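Local atomic coordinates of MstE (Scytonema sp. PCC 10023, PDB entry 6SBF), a protein that probably catalyses the class II, proton-initiated cyclisation of an isoprenoid chain on the route to merosterol-type scaffolds. Residues Gly174-Val179 with Glu208-Ser213; Cys106-Thr111 with Ile147-Glu152; Val32-Glu37 with Asn348-Thr353; Gln46-Pro51 with Glu59-Tyr64; Trp270-Leu275 with Val357-Lys362. The protein carries 1 engineered substitution. One frame throughout, in Å; residues are numbered along the deposited sequence.

Contact 1 of 5, residues Gly174-Val179 with Glu208-Ser213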
# COMPACT_ATOMS: atom_id res chain seq x y z
N GLY A 174 12.92 7.62 11.27
CA GLY A 174 13.72 6.39 11.21
C GLY A 174 13.37 5.56 10.01
O GLY A 174 12.33 5.75 9.37
N ALA A 175 14.17 4.52 9.79
CA ALA A 175 13.86 3.52 8.77
C ALA A 175 12.51 2.88 9.06
O ALA A 175 12.28 2.47 10.22
CB ALA A 175 14.95 2.51 8.66
N HIS A 176 11.70 2.71 8.05
CA HIS A 176 10.34 2.14 8.15
C HIS A 176 10.24 0.91 7.25
O HIS A 176 10.56 1.00 6.06
CB HIS A 176 9.30 3.17 7.74
CG HIS A 176 9.28 4.32 8.68
ND1 HIS A 176 9.08 5.63 8.30
CD2 HIS A 176 9.44 4.33 10.04
CE1 HIS A 176 9.10 6.40 9.39
NE2 HIS A 176 9.30 5.62 10.50
N THR A 177 9.79 -0.22 7.76
CA THR A 177 9.79 -1.44 6.95
C THR A 177 8.74 -1.39 5.86
O THR A 177 8.98 -1.90 4.75
CB THR A 177 9.66 -2.62 7.90
OG1 THR A 177 10.70 -2.56 8.90
CG2 THR A 177 9.80 -3.94 7.18
N CYS A 178 7.59 -0.80 6.13
CA CYS A 178 6.49 -0.66 5.17
C CYS A 178 6.97 0.18 3.96
O CYS A 178 6.77 -0.19 2.81
CB CYS A 178 5.27 -0.03 5.84
SG CYS A 178 5.60 1.46 6.83
N VAL A 179 7.62 1.31 4.23
CA VAL A 179 8.12 2.21 3.18
C VAL A 179 9.28 1.54 2.47
O VAL A 179 9.35 1.58 1.22
CB VAL A 179 8.51 3.56 3.75
CG1 VAL A 179 9.02 4.49 2.64
CG2 VAL A 179 7.34 4.16 4.48
N GLU A 208 6.45 -6.49 9.94
CA GLU A 208 5.60 -5.49 10.59
C GLU A 208 5.95 -4.11 10.02
O GLU A 208 7.13 -3.79 9.88
CB GLU A 208 5.81 -5.51 12.10
CG GLU A 208 5.54 -6.85 12.77
CD GLU A 208 5.85 -6.85 14.26
OE1 GLU A 208 6.53 -5.94 14.72
OE2 GLU A 208 5.51 -7.84 14.91
N GLY A 209 4.92 -3.34 9.75
CA GLY A 209 5.07 -1.99 9.23
C GLY A 209 5.07 -0.92 10.32
O GLY A 209 4.85 -1.20 11.51
N TYR A 210 5.29 0.30 9.92
CA TYR A 210 5.31 1.46 10.80
C TYR A 210 3.94 2.14 10.77
O TYR A 210 3.25 2.21 11.85
CB TYR A 210 6.44 2.42 10.42
CG TYR A 210 6.59 3.54 11.42
CD1 TYR A 210 7.32 3.34 12.58
CD2 TYR A 210 5.97 4.77 11.23
CE1 TYR A 210 7.44 4.35 13.51
CE2 TYR A 210 6.09 5.79 12.17
CZ TYR A 210 6.81 5.56 13.32
OH TYR A 210 6.89 6.55 14.26
N TRP A 211 3.49 2.56 9.59
CA TRP A 211 2.26 3.39 9.48
C TRP A 211 0.97 2.57 9.39
O TRP A 211 -0.10 3.14 9.40
CB TRP A 211 2.37 4.26 8.24
CG TRP A 211 3.50 5.23 8.24
CD1 TRP A 211 4.65 5.14 7.51
CD2 TRP A 211 3.61 6.45 9.00
NE1 TRP A 211 5.47 6.20 7.76
CE2 TRP A 211 4.85 7.02 8.69
CE3 TRP A 211 2.81 7.09 9.95
CZ2 TRP A 211 5.29 8.21 9.25
CZ3 TRP A 211 3.25 8.27 10.50
CH2 TRP A 211 4.47 8.83 10.18
N TRP A 212 1.04 1.28 9.23
CA TRP A 212 -0.13 0.44 8.98
C TRP A 212 -0.37 -0.52 10.10
O TRP A 212 0.57 -1.16 10.59
CB TRP A 212 0.06 -0.36 7.68
CG TRP A 212 0.24 0.52 6.48
CD1 TRP A 212 1.43 0.95 6.00
CD2 TRP A 212 -0.77 1.29 5.79
NE1 TRP A 212 1.26 1.84 5.01
CE2 TRP A 212 -0.09 2.07 4.86
CE3 TRP A 212 -2.16 1.36 5.87
CZ2 TRP A 212 -0.77 2.90 3.98
CZ3 TRP A 212 -2.83 2.23 5.06
CH2 TRP A 212 -2.14 2.94 4.07
N SER A 213 -1.64 -0.73 10.40
CA SER A 213 -2.06 -1.72 11.40
C SER A 213 -1.86 -3.13 10.83
O SER A 213 -1.58 -4.08 11.58
CB SER A 213 -3.55 -1.49 11.70
OG SER A 213 -3.86 -0.25 12.32

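Contact 2 of 5, residues Cys106-Thr111 with Ile147-Glu152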
# COMPACT_ATOMS: atom_id res chain seq x y z
N CYS A 106 5.13 18.34 3.22
CA CYS A 106 6.48 18.15 2.71
C CYS A 106 6.54 16.83 1.94
O CYS A 106 5.64 15.99 2.01
CB CYS A 106 7.50 18.17 3.82
SG CYS A 106 7.23 16.89 5.08
N GLY A 107 7.61 16.69 1.17
CA GLY A 107 7.83 15.42 0.48
C GLY A 107 8.05 14.29 1.43
O GLY A 107 8.47 14.49 2.60
N ASP A 108 7.77 13.08 0.98
CA ASP A 108 8.09 11.87 1.76
C ASP A 108 8.44 10.74 0.81
O ASP A 108 8.04 10.69 -0.38
CB ASP A 108 6.94 11.51 2.71
CG ASP A 108 5.82 10.81 1.99
OD1 ASP A 108 5.84 9.56 1.82
OD2 ASP A 108 4.83 11.52 1.60
N ALA A 109 9.21 9.81 1.32
CA ALA A 109 9.76 8.70 0.54
C ALA A 109 8.66 7.76 0.08
O ALA A 109 8.83 7.14 -0.98
CB ALA A 109 10.79 7.93 1.32
N ASP A 110 7.62 7.56 0.86
CA ASP A 110 6.60 6.56 0.49
C ASP A 110 5.83 7.06 -0.72
O ASP A 110 5.67 6.34 -1.72
CB ASP A 110 5.68 6.23 1.66
CG ASP A 110 4.79 5.03 1.36
OD1 ASP A 110 5.32 4.01 0.93
OD2 ASP A 110 3.61 5.13 1.57
N THR A 111 5.29 8.25 -0.63
CA THR A 111 4.55 8.84 -1.72
C THR A 111 5.45 8.85 -2.96
O THR A 111 4.97 8.51 -4.07
CB THR A 111 4.13 10.28 -1.42
OG1 THR A 111 3.33 10.27 -0.23
CG2 THR A 111 3.37 10.85 -2.58
N ILE A 147 14.84 2.66 4.48
CA ILE A 147 14.50 4.02 4.08
C ILE A 147 13.52 4.62 5.09
O ILE A 147 12.59 3.93 5.56
CB ILE A 147 14.00 4.04 2.64
CG1 ILE A 147 14.14 5.42 2.05
CG2 ILE A 147 12.65 3.52 2.59
CD1 ILE A 147 14.25 5.39 0.55
N ALA A 148 13.77 5.88 5.40
CA ALA A 148 12.92 6.68 6.31
C ALA A 148 11.85 7.43 5.50
O ALA A 148 12.12 7.93 4.42
CB ALA A 148 13.72 7.64 7.13
N THR A 149 10.67 7.60 6.07
CA THR A 149 9.57 8.32 5.41
C THR A 149 9.93 9.79 5.25
O THR A 149 9.77 10.37 4.15
CB THR A 149 8.27 8.18 6.19
OG1 THR A 149 7.86 6.82 6.23
CG2 THR A 149 7.14 8.96 5.57
N PHE A 150 10.33 10.44 6.33
CA PHE A 150 10.51 11.90 6.37
C PHE A 150 11.92 12.26 6.78
O PHE A 150 12.55 11.57 7.60
CB PHE A 150 9.63 12.50 7.45
CG PHE A 150 8.16 12.47 7.16
CD1 PHE A 150 7.63 13.18 6.09
CD2 PHE A 150 7.29 11.74 7.95
CE1 PHE A 150 6.27 13.16 5.84
CE2 PHE A 150 5.94 11.70 7.68
CZ PHE A 150 5.43 12.44 6.64
N ALA A 151 12.40 13.38 6.29
CA ALA A 151 13.55 14.13 6.82
C ALA A 151 13.04 15.00 7.97
O ALA A 151 11.99 15.69 7.80
CB ALA A 151 14.16 14.96 5.74
N GLU A 152 13.78 15.00 9.05
CA GLU A 152 13.33 15.62 10.30
C GLU A 152 12.95 17.10 10.11
O GLU A 152 11.90 17.53 10.63
CB GLU A 152 14.43 15.48 11.35
CG GLU A 152 14.01 15.99 12.71
CD GLU A 152 14.87 15.61 13.90
OE1 GLU A 152 14.60 16.08 15.01
OE2 GLU A 152 15.79 14.81 13.70
O HOH W 1 10.83 14.42 3.95

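Contact 3 of 5, residues Val32-Glu37 with Asn348-Thr353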
# COMPACT_ATOMS: atom_id res chain seq x y z
N VAL A 32 -13.58 -0.80 -11.22
CA VAL A 32 -12.88 0.19 -12.06
C VAL A 32 -13.84 1.36 -12.35
O VAL A 32 -13.40 2.54 -12.32
CB VAL A 32 -12.40 -0.48 -13.35
CG1 VAL A 32 -12.00 0.53 -14.40
CG2 VAL A 32 -11.28 -1.47 -13.05
N ALA A 33 -15.11 1.07 -12.66
CA ALA A 33 -16.05 2.19 -12.94
C ALA A 33 -16.17 3.07 -11.67
O ALA A 33 -16.18 4.33 -11.75
CB ALA A 33 -17.41 1.66 -13.35
N PHE A 34 -16.31 2.46 -10.50
CA PHE A 34 -16.38 3.24 -9.23
C PHE A 34 -15.16 4.13 -9.10
O PHE A 34 -15.26 5.33 -8.83
CB PHE A 34 -16.49 2.30 -8.03
CG PHE A 34 -16.30 2.97 -6.69
CD1 PHE A 34 -17.36 3.61 -6.07
CD2 PHE A 34 -15.06 3.03 -6.11
CE1 PHE A 34 -17.16 4.28 -4.88
CE2 PHE A 34 -14.86 3.70 -4.91
CZ PHE A 34 -15.91 4.36 -4.33
N LEU A 35 -13.96 3.55 -9.34
CA LEU A 35 -12.74 4.32 -9.13
C LEU A 35 -12.66 5.45 -10.15
O LEU A 35 -12.22 6.55 -9.77
CB LEU A 35 -11.53 3.41 -9.19
CG LEU A 35 -11.36 2.47 -8.02
CD1 LEU A 35 -10.33 1.41 -8.29
CD2 LEU A 35 -10.94 3.21 -6.78
N LEU A 36 -12.97 5.22 -11.43
CA LEU A 36 -12.82 6.31 -12.41
C LEU A 36 -13.82 7.43 -12.10
O LEU A 36 -13.46 8.62 -12.22
CB LEU A 36 -12.98 5.79 -13.83
CG LEU A 36 -11.89 4.83 -14.27
CD1 LEU A 36 -12.24 4.24 -15.62
CD2 LEU A 36 -10.55 5.53 -14.32
N GLU A 37 -15.04 7.06 -11.71
CA GLU A 37 -16.07 8.08 -11.36
C GLU A 37 -15.68 8.88 -10.11
O GLU A 37 -16.11 10.02 -9.96
CB GLU A 37 -17.44 7.43 -11.21
CG GLU A 37 -18.56 8.38 -10.84
CD GLU A 37 -18.78 9.54 -11.77
OE1 GLU A 37 -19.24 10.60 -11.29
OE2 GLU A 37 -18.49 9.39 -12.97
N ASN A 348 -13.31 7.58 1.65
CA ASN A 348 -13.94 7.47 0.31
C ASN A 348 -13.96 6.03 -0.17
O ASN A 348 -14.58 5.76 -1.22
CB ASN A 348 -13.21 8.36 -0.70
CG ASN A 348 -13.41 9.84 -0.43
OD1 ASN A 348 -14.49 10.24 0.02
ND2 ASN A 348 -12.42 10.67 -0.79
N SER A 349 -13.27 5.11 0.50
CA SER A 349 -13.16 3.69 0.10
C SER A 349 -12.33 3.55 -1.19
O SER A 349 -12.34 2.43 -1.74
CB SER A 349 -14.50 3.00 -0.03
OG SER A 349 -15.34 3.21 1.11
N ILE A 350 -11.65 4.60 -1.63
CA ILE A 350 -10.90 4.52 -2.90
C ILE A 350 -9.62 3.70 -2.67
O ILE A 350 -9.31 2.79 -3.48
CB ILE A 350 -10.62 5.95 -3.37
CG1 ILE A 350 -11.92 6.59 -3.89
CG2 ILE A 350 -9.52 5.95 -4.44
CD1 ILE A 350 -11.78 8.10 -4.15
N PHE A 351 -8.93 3.94 -1.57
CA PHE A 351 -7.66 3.24 -1.28
C PHE A 351 -7.97 1.75 -1.14
O PHE A 351 -7.25 0.90 -1.74
CB PHE A 351 -7.02 3.85 -0.03
CG PHE A 351 -5.53 3.63 0.10
CD1 PHE A 351 -5.01 2.49 0.70
CD2 PHE A 351 -4.66 4.55 -0.44
CE1 PHE A 351 -3.64 2.39 0.86
CE2 PHE A 351 -3.30 4.44 -0.30
CZ PHE A 351 -2.78 3.36 0.39
N THR A 352 -8.98 1.37 -0.36
CA THR A 352 -9.34 -0.05 -0.19
C THR A 352 -9.76 -0.66 -1.53
O THR A 352 -9.32 -1.76 -1.85
CB THR A 352 -10.44 -0.20 0.89
OG1 THR A 352 -9.98 0.25 2.17
CG2 THR A 352 -10.84 -1.66 1.04
N THR A 353 -10.67 -0.00 -2.22
CA THR A 353 -11.20 -0.58 -3.47
C THR A 353 -10.07 -0.82 -4.49
O THR A 353 -10.07 -1.86 -5.13
CB THR A 353 -12.30 0.34 -4.01
OG1 THR A 353 -13.39 0.34 -3.08
CG2 THR A 353 -12.85 -0.18 -5.32

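Contact 4 of 5, residues Gln46-Pro51 with Glu59-Tyr64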
# COMPACT_ATOMS: atom_id res chain seq x y z
N GLN A 46 -8.62 11.07 -4.29
CA GLN A 46 -8.42 11.63 -2.95
C GLN A 46 -8.89 10.63 -1.91
O GLN A 46 -9.91 9.99 -2.06
CB GLN A 46 -9.30 12.87 -2.75
CG GLN A 46 -8.89 14.06 -3.57
CD GLN A 46 -9.81 15.23 -3.27
OE1 GLN A 46 -10.93 15.24 -3.70
NE2 GLN A 46 -9.34 16.16 -2.48
N ASP A 47 -8.15 10.57 -0.79
CA ASP A 47 -8.62 9.75 0.35
C ASP A 47 -7.82 10.15 1.57
O ASP A 47 -6.78 10.73 1.46
CB ASP A 47 -8.56 8.25 0.08
CG ASP A 47 -9.83 7.49 0.45
OD1 ASP A 47 -10.53 7.97 1.42
OD2 ASP A 47 -10.11 6.43 -0.15
N PHE A 48 -8.36 9.72 2.73
CA PHE A 48 -7.85 10.03 4.07
C PHE A 48 -8.10 11.49 4.41
O PHE A 48 -8.19 12.34 3.52
CB PHE A 48 -6.39 9.63 4.28
CG PHE A 48 -6.12 8.15 4.07
CD1 PHE A 48 -6.31 7.25 5.12
CD2 PHE A 48 -5.70 7.67 2.84
CE1 PHE A 48 -6.10 5.90 4.91
CE2 PHE A 48 -5.50 6.31 2.67
CZ PHE A 48 -5.67 5.43 3.71
N ASN A 49 -8.19 11.78 5.70
CA ASN A 49 -8.46 13.16 6.12
C ASN A 49 -7.89 13.40 7.51
O ASN A 49 -8.17 12.57 8.44
CB ASN A 49 -9.96 13.45 6.11
CG ASN A 49 -10.31 14.91 6.24
OD1 ASN A 49 -9.47 15.80 6.17
ND2 ASN A 49 -11.57 15.14 6.50
N PHE A 50 -7.15 14.49 7.63
CA PHE A 50 -6.73 15.03 8.94
C PHE A 50 -7.49 16.32 9.12
O PHE A 50 -7.00 17.40 8.78
CB PHE A 50 -5.23 15.27 8.95
CG PHE A 50 -4.41 14.03 8.87
CD1 PHE A 50 -4.04 13.35 10.00
CD2 PHE A 50 -4.01 13.52 7.65
CE1 PHE A 50 -3.27 12.19 9.91
CE2 PHE A 50 -3.21 12.40 7.54
CZ PHE A 50 -2.87 11.74 8.69
N PRO A 51 -8.73 16.28 9.62
CA PRO A 51 -9.57 17.47 9.69
C PRO A 51 -8.95 18.60 10.51
O PRO A 51 -8.40 18.34 11.57
CB PRO A 51 -10.89 17.00 10.26
CG PRO A 51 -10.77 15.57 10.54
CD PRO A 51 -9.42 15.09 10.10
N GLU A 59 -1.79 13.45 -3.81
CA GLU A 59 -0.62 12.95 -4.57
C GLU A 59 -0.39 11.50 -4.21
O GLU A 59 -0.20 10.66 -5.08
CB GLU A 59 0.63 13.77 -4.26
CG GLU A 59 0.55 15.21 -4.68
CD GLU A 59 1.69 16.10 -4.23
OE1 GLU A 59 2.83 15.62 -4.09
OE2 GLU A 59 1.42 17.34 -4.02
N TRP A 60 -0.32 11.18 -2.90
CA TRP A 60 -0.04 9.82 -2.45
C TRP A 60 -1.15 8.86 -2.92
O TRP A 60 -0.88 7.78 -3.46
CB TRP A 60 0.10 9.84 -0.94
CG TRP A 60 0.03 8.47 -0.32
CD1 TRP A 60 0.71 7.36 -0.66
CD2 TRP A 60 -0.77 8.09 0.79
NE1 TRP A 60 0.42 6.33 0.18
CE2 TRP A 60 -0.52 6.75 1.07
CE3 TRP A 60 -1.68 8.81 1.57
CZ2 TRP A 60 -1.09 6.09 2.15
CZ3 TRP A 60 -2.23 8.15 2.64
CH2 TRP A 60 -1.98 6.81 2.91
N VAL A 61 -2.39 9.21 -2.68
CA VAL A 61 -3.54 8.34 -2.99
C VAL A 61 -3.57 8.10 -4.49
O VAL A 61 -3.79 6.94 -4.93
CB VAL A 61 -4.85 8.95 -2.48
CG1 VAL A 61 -6.02 8.14 -2.94
CG2 VAL A 61 -4.82 9.02 -0.97
N THR A 62 -3.30 9.11 -5.29
CA THR A 62 -3.32 8.98 -6.78
C THR A 62 -2.16 8.10 -7.25
O THR A 62 -2.39 7.27 -8.14
CB THR A 62 -3.35 10.38 -7.37
OG1 THR A 62 -4.62 10.97 -7.11
CG2 THR A 62 -3.14 10.39 -8.87
N ALA A 63 -0.99 8.28 -6.69
CA ALA A 63 0.18 7.44 -7.06
C ALA A 63 -0.15 5.98 -6.74
O ALA A 63 0.16 5.05 -7.53
CB ALA A 63 1.43 7.93 -6.36
N TYR A 64 -0.71 5.73 -5.54
CA TYR A 64 -1.04 4.37 -5.09
C TYR A 64 -2.11 3.76 -6.00
O TYR A 64 -1.98 2.64 -6.48
CB TYR A 64 -1.43 4.40 -3.63
CG TYR A 64 -1.83 3.06 -3.06
CD1 TYR A 64 -3.12 2.59 -3.08
CD2 TYR A 64 -0.86 2.26 -2.48
CE1 TYR A 64 -3.50 1.40 -2.47
CE2 TYR A 64 -1.23 1.05 -1.89
CZ TYR A 64 -2.54 0.62 -1.85
OH TYR A 64 -2.91 -0.56 -1.25

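Contact 5 of 5, residues Trp270-Leu275 with Val357-Lys362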
# COMPACT_ATOMS: atom_id res chain seq x y z
N TRP A 270 -4.35 -7.83 0.58
CA TRP A 270 -2.89 -7.94 0.64
C TRP A 270 -2.48 -9.40 0.88
O TRP A 270 -1.45 -9.83 0.33
CB TRP A 270 -2.30 -6.95 1.67
CG TRP A 270 -2.18 -5.57 1.09
CD1 TRP A 270 -2.89 -4.44 1.37
CD2 TRP A 270 -1.25 -5.20 0.05
NE1 TRP A 270 -2.46 -3.40 0.60
CE2 TRP A 270 -1.49 -3.83 -0.24
CE3 TRP A 270 -0.29 -5.87 -0.67
CZ2 TRP A 270 -0.73 -3.16 -1.21
CZ3 TRP A 270 0.47 -5.20 -1.59
CH2 TRP A 270 0.23 -3.88 -1.87
N CYS A 271 -3.22 -10.14 1.72
CA CYS A 271 -2.87 -11.55 1.92
C CYS A 271 -3.01 -12.32 0.60
O CYS A 271 -2.19 -13.22 0.34
CB CYS A 271 -3.73 -12.11 3.03
SG CYS A 271 -3.19 -13.69 3.66
N LEU A 272 -4.02 -12.01 -0.18
CA LEU A 272 -4.22 -12.68 -1.49
C LEU A 272 -2.99 -12.41 -2.37
O LEU A 272 -2.48 -13.38 -3.00
CB LEU A 272 -5.54 -12.22 -2.08
CG LEU A 272 -5.86 -12.73 -3.48
CD1 LEU A 272 -5.78 -14.25 -3.53
CD2 LEU A 272 -7.21 -12.22 -3.94
N ARG A 273 -2.48 -11.18 -2.40
CA ARG A 273 -1.29 -10.90 -3.19
C ARG A 273 -0.10 -11.74 -2.66
O ARG A 273 0.66 -12.30 -3.47
CB ARG A 273 -0.92 -9.43 -3.13
CG ARG A 273 -1.75 -8.63 -4.06
CD ARG A 273 -1.31 -7.18 -4.16
NE ARG A 273 0.07 -6.86 -4.56
CZ ARG A 273 0.45 -5.68 -5.08
NH1 ARG A 273 -0.44 -4.79 -5.46
NH2 ARG A 273 1.74 -5.39 -5.22
N LEU A 274 0.06 -11.81 -1.36
CA LEU A 274 1.16 -12.62 -0.77
C LEU A 274 1.05 -14.08 -1.24
O LEU A 274 2.07 -14.70 -1.60
CB LEU A 274 1.08 -12.51 0.74
CG LEU A 274 2.01 -13.43 1.54
CD1 LEU A 274 3.46 -13.26 1.26
CD2 LEU A 274 1.73 -13.18 3.04
N LEU A 275 -0.14 -14.61 -1.26
CA LEU A 275 -0.37 -16.05 -1.57
C LEU A 275 -0.12 -16.34 -3.07
O LEU A 275 0.03 -17.50 -3.42
CB LEU A 275 -1.77 -16.50 -1.16
CG LEU A 275 -2.04 -16.51 0.35
CD1 LEU A 275 -3.50 -16.77 0.59
CD2 LEU A 275 -1.15 -17.50 1.07
N VAL A 357 -9.23 -4.52 -6.02
CA VAL A 357 -9.37 -4.84 -7.47
C VAL A 357 -7.99 -5.30 -7.98
O VAL A 357 -7.92 -6.27 -8.77
CB VAL A 357 -10.02 -3.69 -8.23
CG1 VAL A 357 -9.07 -2.60 -8.35
CG2 VAL A 357 -10.53 -4.22 -9.55
N ASN A 358 -6.89 -4.71 -7.53
CA ASN A 358 -5.56 -5.17 -7.95
C ASN A 358 -5.35 -6.64 -7.59
O ASN A 358 -4.86 -7.45 -8.40
CB ASN A 358 -4.52 -4.26 -7.38
CG ASN A 358 -3.13 -4.78 -7.55
OD1 ASN A 358 -2.70 -5.64 -6.80
ND2 ASN A 358 -2.40 -4.23 -8.51
N SER A 359 -5.70 -7.01 -6.36
CA SER A 359 -5.45 -8.40 -5.90
C SER A 359 -6.27 -9.36 -6.76
O SER A 359 -5.81 -10.46 -7.04
CB SER A 359 -5.72 -8.54 -4.40
OG SER A 359 -7.13 -8.50 -4.07
N LEU A 360 -7.51 -8.99 -7.12
CA LEU A 360 -8.40 -9.88 -7.89
C LEU A 360 -7.87 -10.04 -9.34
O LEU A 360 -7.91 -11.13 -9.88
CB LEU A 360 -9.82 -9.34 -7.89
CG LEU A 360 -10.55 -9.35 -6.56
CD1 LEU A 360 -11.93 -8.73 -6.71
CD2 LEU A 360 -10.65 -10.76 -6.01
N VAL A 361 -7.40 -8.94 -9.92
CA VAL A 361 -6.78 -9.01 -11.26
C VAL A 361 -5.57 -9.95 -11.24
O VAL A 361 -5.43 -10.82 -12.12
CB VAL A 361 -6.43 -7.61 -11.77
CG1 VAL A 361 -5.66 -7.69 -13.08
CG2 VAL A 361 -7.65 -6.75 -12.00
N LYS A 362 -4.71 -9.81 -10.25
CA LYS A 362 -3.49 -10.63 -10.18
C LYS A 362 -3.86 -12.08 -9.88
O LYS A 362 -3.15 -12.97 -10.37
CB LYS A 362 -2.55 -10.02 -9.16
CG LYS A 362 -1.98 -8.65 -9.49
CD LYS A 362 -1.07 -8.01 -8.45
CE LYS A 362 0.04 -8.89 -7.97
NZ LYS A 362 1.06 -8.96 -9.04

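Contact 1 of 5, residues Gly174-Val179 with Glu208-Ser213
His176 lays its imidazole against Tyr210 as an offset stack, with the ring centroids 4.0 Å apart and the planes at 26°. His176 NE2, hydrogen-bonded to Gly171 O, stands over the centre of the Tyr210 ring, and His176 CD2 comes within 3.3 Å of Tyr210 CG. Tyr210 holds its CG anti to the backbone N (chi1 -173°), which swings the ring round onto the imidazole. The indole of Trp211 turns its edge to a face of the same imidazole and carries Tyr210 CD2 over its own face. His176 ND1 and Trp211 NE1 converge without bonding each other; both hydrogen-bond to Thr149 OG1. Next along, Thr177 sets CB 3.4 Å from Glu208 O, while its OG1 is bonded to Tyr196 OH. Cys178 does the polar work. Its SG, between backbone N and carbonyl carbon, accepts Tyr210 N at 3.3 Å (N-H...S 162°) and, more weakly, Trp211 N at 3.6 Å, gathering two successive amides on one buried sulfur. Cys178 CB meanwhile meets the edge of Trp212 at CD1, 4.0 Å away. Val179 finishes the segment, its CG2 4.2 Å from Trp211 CD1 at the edge of that ring. His176, Tyr210 and Trp211 form an aromatic cluster that, with the Cys178 sulfur, holds the loop preceding helix 215-229 to the start of helix 177-183 in the alpha6-alpha6 barrel.

Contact 2 of 5, residues Cys106-Thr111 with Ile147-Glu152
Ile147 CG1 rests 4.2 Å from Ala109 CB where residues 147-150 run almost antiparallel to 106-109 and past the beginning of helix 109-121. The residues Asp108-Ala109-Asp110-Thr111 at that helix start resemble the DxDD motif of class II terpene cyclases. Ala148 follows, its carbonyl O 3.4 Å from the same Ala109 methyl. Thr149 makes the direct polar link: its O accepts Ala109 N at 2.9 Å, on a lone pair in the carbonyl plane and nearly straight (167°), and Asp108 CA makes a C-H...O contact to this oxygen as well. Thr149 CG2, anti to its backbone N, lies alongside Asp108 CB at 3.8 Å and covers part of one face of the Phe150 ring; its OG1 is engaged by His176 and Trp211. Asp108 is the N-cap of the helix. Its OD1 receives Thr111 N at 2.8 Å from above the carboxylate plane and Asp110 N weakly, while OD2 takes Thr111 OG1 at 2.7 Å on the syn side, so both oxygens are tied and the carboxylate is held from turning. Phe150 brings CE1 to within 3.6 Å of Asp108 CB, with Cys106 SG obliquely placed beside the ring and Gly107 O at its edge. At Ala151 a water closes the contact, accepting from Ala151 N at 3.0 Å and donating to Gly107 O.

Contact 3 of 5, residues Val32-Glu37 with Asn348-Thr353
Phe34 reaches from helix 18-37 over the first turn of helix 350-363, its ring lying against Thr353 with CD2 4.0 Å from the CG2 methyl. CG stands anti to the backbone N (chi1 169°), which sends the ring outward far enough for CZ to approach Asn348 O at 3.7 Å, the carbonyl oxygen lying in the plane of the ring at its edge. Leu35, the next residue, approaches the same methyl. Its CG is 4.1 Å from Thr353 CG2, and its CD2 slides past Ile350 to lie 3.9 Å from CG2 and 3.7 Å from the backbone O of that residue. Thr353 OG1 turns back into its own helix, donating to Ser349 O at 2.7 Å, an oxygen that also takes Thr353 N; Trp305 N bonds to the same hydroxyl. An alanine here removes the methyl and hydroxyl, which would probably leave a gap against Phe34 and Leu35 and Trp305 N without its hydroxyl partner. Across the two helices the chemistry is essentially apolar: methyls and a ring meet by shape, while the threonine's polar end is satisfied elsewhere, so fit rather than hydrogen bonding joins this early helix to the last one.

Contact 4 of 5, residues Gln46-Pro51 with Glu59-Tyr64
Strand 47-50 runs nearly antiparallel to helix 59-64, at 163° with the axes 8.9 Å apart, and brings Asp47 and Phe48 against Trp60 and Val61. This is a beta-hairpin leading straight into a helix: strand 55-57 pairs with 47-50, and the chain then folds back to lay its helix beside the first strand. Val61 fills the gap with both methyls. CG1 lies 3.9 Å from Gln46 C, and CG2 sits 3.6 Å from Asp47 O and also touches the edge of the Phe48 ring at CD2, 4.1 Å away. The rings of Phe48 and Trp60 lie nearly parallel, planes at 23°, but are slid so far apart that they barely overlap. They touch by one side each, Phe48 CD2 to Trp60 CZ3 at 3.5 Å. Trp60 gets there by holding CG anti to its N (chi1 165°), which carries the indole out toward the strand; Leu311 packs on both rings. Of the Asp47 side chain, CB alone touches Val61. Its carboxylate turns to the start of helix 350-363, where OD1 accepts Asn348 N and OD2 accepts Ile350 N and Phe351 N. OD1 is also bonded on its anti side by Phe48 N, 3.1 Å away.

Contact 5 of 5, residues Trp270-Leu275 with Val357-Lys362
Arg273 leaves helix 270-275 at its flank, CB leading to a CG that packs 4.0 Å from Ser359 CB. CD comes next, 3.4 Å from Asn358 OD1, and a bend at chi3 (57°) then turns the head. NE lies 4.0 Å from Lys362 CE, whose aliphatic chain lies over part of one guanidinium face, with Trp270 CZ3 near the rim of the opposite one. At the tip NH1 donates to Asn358 OD1 at 2.8 Å, a weak, bent bond (128°), and NH2 forms a salt bridge with Glu224; Asn358 ND2 hydrogen-bonds to Met68 O. A leucine in its place lacks the guanidinium and is likely to leave Glu224 without its counter-charge and Asn358 OD1 without this donor. One residue earlier, Leu272 CD2 packs 3.7 Å from Ser359 OG, which bonds to Val356 O in its own helix. The two helices run in roughly the same direction, axes 8.8 Å apart at 26°. Helix 215-229 supplies Glu224 beside the arginine, helix 282-298 packs on Leu272, and helix 18-37 lies against Val357 and Leu360.

In the fold
From the N terminus, helix 18-37 opens contact 3, which waits until residue 348 for its partner and so closes a loop around most of the chain. Inside it, contact 4 closes a short hairpin-to-helix loop, then contact 2 and contact 1 follow in series, touching each other through Thr149. Contact 5 opens at helix 265-275, before contact 3 has closed, and ends later, so the two cross; both use helix 350-363. Helix 350-363 thus ties helix 18-37 to helix 265-275. In the interior, Trp212 of contact 1 packs on Trp60 of contact 4 and Phe351 of contact 3, bringing distant parts of the helical barrel together.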